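Lipopolysaccharide core heptose(I) kinase WaaP (Pseudomonas aeruginosa, PDB 6DFL) phosphorylates the first heptose of the lipopolysaccharide inner core using ATP, with magnesium as cofactor, and also acts as a protein tyrosine kinase that phosphorylates itself. Local coordinates at residues I82-E87 and T194-P199. Sequence-based numbering, arbitrary orientation.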
loop_
_atom_site.group_PDB
_atom_site.type_symbol
_atom_site.label_atom_id
_atom_site.label_comp_id
_atom_site.label_asym_id
_atom_site.label_seq_id
_atom_site.Cartn_x
_atom_site.Cartn_y
_atom_site.Cartn_z
ATOM N N ILE A 82 7.014 12.640 7.037
ATOM C CA ILE A 82 8.299 12.119 6.588
ATOM C C ILE A 82 9.190 11.817 7.775
ATOM O O ILE A 82 9.874 10.789 7.812
ATOM C CB ILE A 82 8.964 13.111 5.625
ATOM C CG1 ILE A 82 8.162 13.195 4.327
ATOM C CG2 ILE A 82 10.424 12.727 5.390
ATOM C CD1 ILE A 82 8.819 14.080 3.331
ATOM N N ARG A 83 9.182 12.690 8.778
ATOM C CA ARG A 83 10.070 12.467 9.910
ATOM C C ARG A 83 9.610 11.279 10.746
ATOM O O ARG A 83 10.433 10.467 11.175
ATOM C CB ARG A 83 10.171 13.741 10.743
ATOM C CG ARG A 83 10.968 14.832 10.024
ATOM C CD ARG A 83 12.368 14.994 10.583
ATOM N NE ARG A 83 12.329 15.943 11.693
ATOM C CZ ARG A 83 13.399 16.474 12.279
ATOM N NH1 ARG A 83 14.619 16.147 11.857
ATOM N NH2 ARG A 83 13.245 17.335 13.283
ATOM N N ARG A 84 8.300 11.144 10.972
ATOM C CA ARG A 84 7.824 9.987 11.718
ATOM C C ARG A 84 8.056 8.702 10.941
ATOM O O ARG A 84 8.466 7.694 11.527
ATOM C CB ARG A 84 6.345 10.117 12.080
ATOM C CG ARG A 84 5.788 8.876 12.804
ATOM C CD ARG A 84 6.051 8.886 14.358
ATOM N NE ARG A 84 5.099 9.802 15.018
ATOM C CZ ARG A 84 5.461 10.960 15.566
ATOM N NH1 ARG A 84 6.755 11.284 15.567
ATOM N NH2 ARG A 84 4.556 11.788 16.115
ATOM N N LEU A 85 7.816 8.707 9.627
ATOM C CA LEU A 85 7.996 7.475 8.862
ATOM C C LEU A 85 9.447 7.021 8.860
ATOM O O LEU A 85 9.715 5.818 8.805
ATOM C CB LEU A 85 7.511 7.652 7.433
ATOM C CG LEU A 85 6.002 7.673 7.277
ATOM C CD1 LEU A 85 5.650 7.532 5.813
ATOM C CD2 LEU A 85 5.366 6.580 8.117
ATOM N N HIS A 86 10.393 7.964 8.896
ATOM C CA HIS A 86 11.798 7.596 8.989
ATOM C C HIS A 86 12.100 6.949 10.339
ATOM O O HIS A 86 12.766 5.910 10.399
ATOM C CB HIS A 86 12.676 8.826 8.754
ATOM C CG HIS A 86 12.864 9.166 7.298
ATOM N ND1 HIS A 86 14.052 8.953 6.630
ATOM C CD2 HIS A 86 12.015 9.697 6.383
ATOM C CE1 HIS A 86 13.927 9.338 5.372
ATOM N NE2 HIS A 86 12.698 9.789 5.195
ATOM N N GLU A 87 11.604 7.538 11.429
ATOM C CA GLU A 87 11.714 6.897 12.735
ATOM C C GLU A 87 11.189 5.469 12.690
ATOM O O GLU A 87 11.840 4.541 13.185
ATOM C CB GLU A 87 10.959 7.715 13.789
ATOM C CG GLU A 87 11.552 9.099 14.065
ATOM C CD GLU A 87 10.620 10.000 14.847
ATOM O OE1 GLU A 87 9.787 9.483 15.649
ATOM O OE2 GLU A 87 10.706 11.241 14.641
ATOM N N THR A 194 0.099 13.559 11.474
ATOM C CA THR A 194 1.030 12.855 12.331
ATOM C C THR A 194 0.630 13.064 13.776
ATOM O O THR A 194 0.585 14.209 14.250
ATOM C CB THR A 194 2.441 13.366 12.114
ATOM O OG1 THR A 194 2.730 13.316 10.719
ATOM C CG2 THR A 194 3.446 12.547 12.911
ATOM N N ARG A 195 0.373 11.957 14.471
ATOM C CA ARG A 195 0.005 11.977 15.873
ATOM C C ARG A 195 0.803 10.913 16.584
ATOM O O ARG A 195 1.606 10.194 15.976
ATOM C CB ARG A 195 -1.494 11.741 16.057
ATOM C CG ARG A 195 -2.388 12.674 15.283
ATOM C CD ARG A 195 -3.802 12.164 15.347
ATOM N NE ARG A 195 -4.740 13.119 14.774
ATOM C CZ ARG A 195 -5.223 13.058 13.536
ATOM N NH1 ARG A 195 -4.856 12.077 12.723
ATOM N NH2 ARG A 195 -6.085 13.987 13.120
ATOM N N ASP A 196 0.567 10.786 17.880
ATOM C CA ASP A 196 1.175 9.636 18.521
ATOM C C ASP A 196 0.360 8.376 18.294
ATOM O O ASP A 196 0.941 7.292 18.245
ATOM C CB ASP A 196 1.409 9.900 20.004
ATOM C CG ASP A 196 2.752 10.604 20.258
ATOM O OD1 ASP A 196 3.625 10.637 19.335
ATOM O OD2 ASP A 196 2.937 11.112 21.394
ATOM N N ALA A 197 -0.949 8.503 18.074
ATOM C CA ALA A 197 -1.788 7.384 17.664
ATOM C C ALA A 197 -2.777 7.862 16.617
ATOM O O ALA A 197 -3.434 8.885 16.810
ATOM C CB ALA A 197 -2.555 6.783 18.844
ATOM N N THR A 198 -2.921 7.092 15.558
ATOM C CA THR A 198 -3.834 7.344 14.453
ATOM C C THR A 198 -5.259 6.943 14.803
ATOM O O THR A 198 -5.548 5.746 14.935
ATOM C CB THR A 198 -3.372 6.571 13.224
ATOM O OG1 THR A 198 -1.953 6.751 13.085
ATOM C CG2 THR A 198 -4.103 7.060 11.990
ATOM N N PRO A 199 -6.170 7.902 14.941
ATOM C CA PRO A 199 -7.559 7.562 15.256
ATOM C C PRO A 199 -8.123 6.589 14.239
ATOM O O PRO A 199 -7.730 6.581 13.071
ATOM C CB PRO A 199 -8.281 8.912 15.188
ATOM C CG PRO A 199 -7.215 9.920 15.401
ATOM C CD PRO A 199 -5.966 9.353 14.797
#
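Arg84 carries this contact with its guanidinium, which reaches Thr194 and the loop after strand 193-194. From the last turns of helix 76-87, Arg84 CG leaves anti to the backbone N (chi1 177°); bends at chi2 and chi3 then set the flat head so that Thr194 CG2 lies over one face, toward its rim, 3.5 Å from NH2 of Arg84. At the guanidinium edge, Arg84 NH2 gives a weak but fairly straight hydrogen bond to Arg195 O (3.4 Å, 160°). Arg84 NH2 also makes a salt bridge with Asp196 OD1 at 3.5 Å, but that oxygen stands well off the plane, so charge alone links the pair. On the helix side, Arg84 NH1 pairs with Glu87 OE1, also at 3.5 Å, and the cation is thus shared by two carboxylates. The Arg195 side chain heads elsewhere: its NH2 hydrogen-bonds Gln193 OE1 and it makes a cation-pi contact with Trp202, while the buried Thr198 OG1 is satisfied by His155 O. The arrangement is a small surface salt-bridge network, Glu87-Arg84-Asp196, which in this protein-kinase-like fold ties the end of helix 76-87 to the loop leading into helix 200-212.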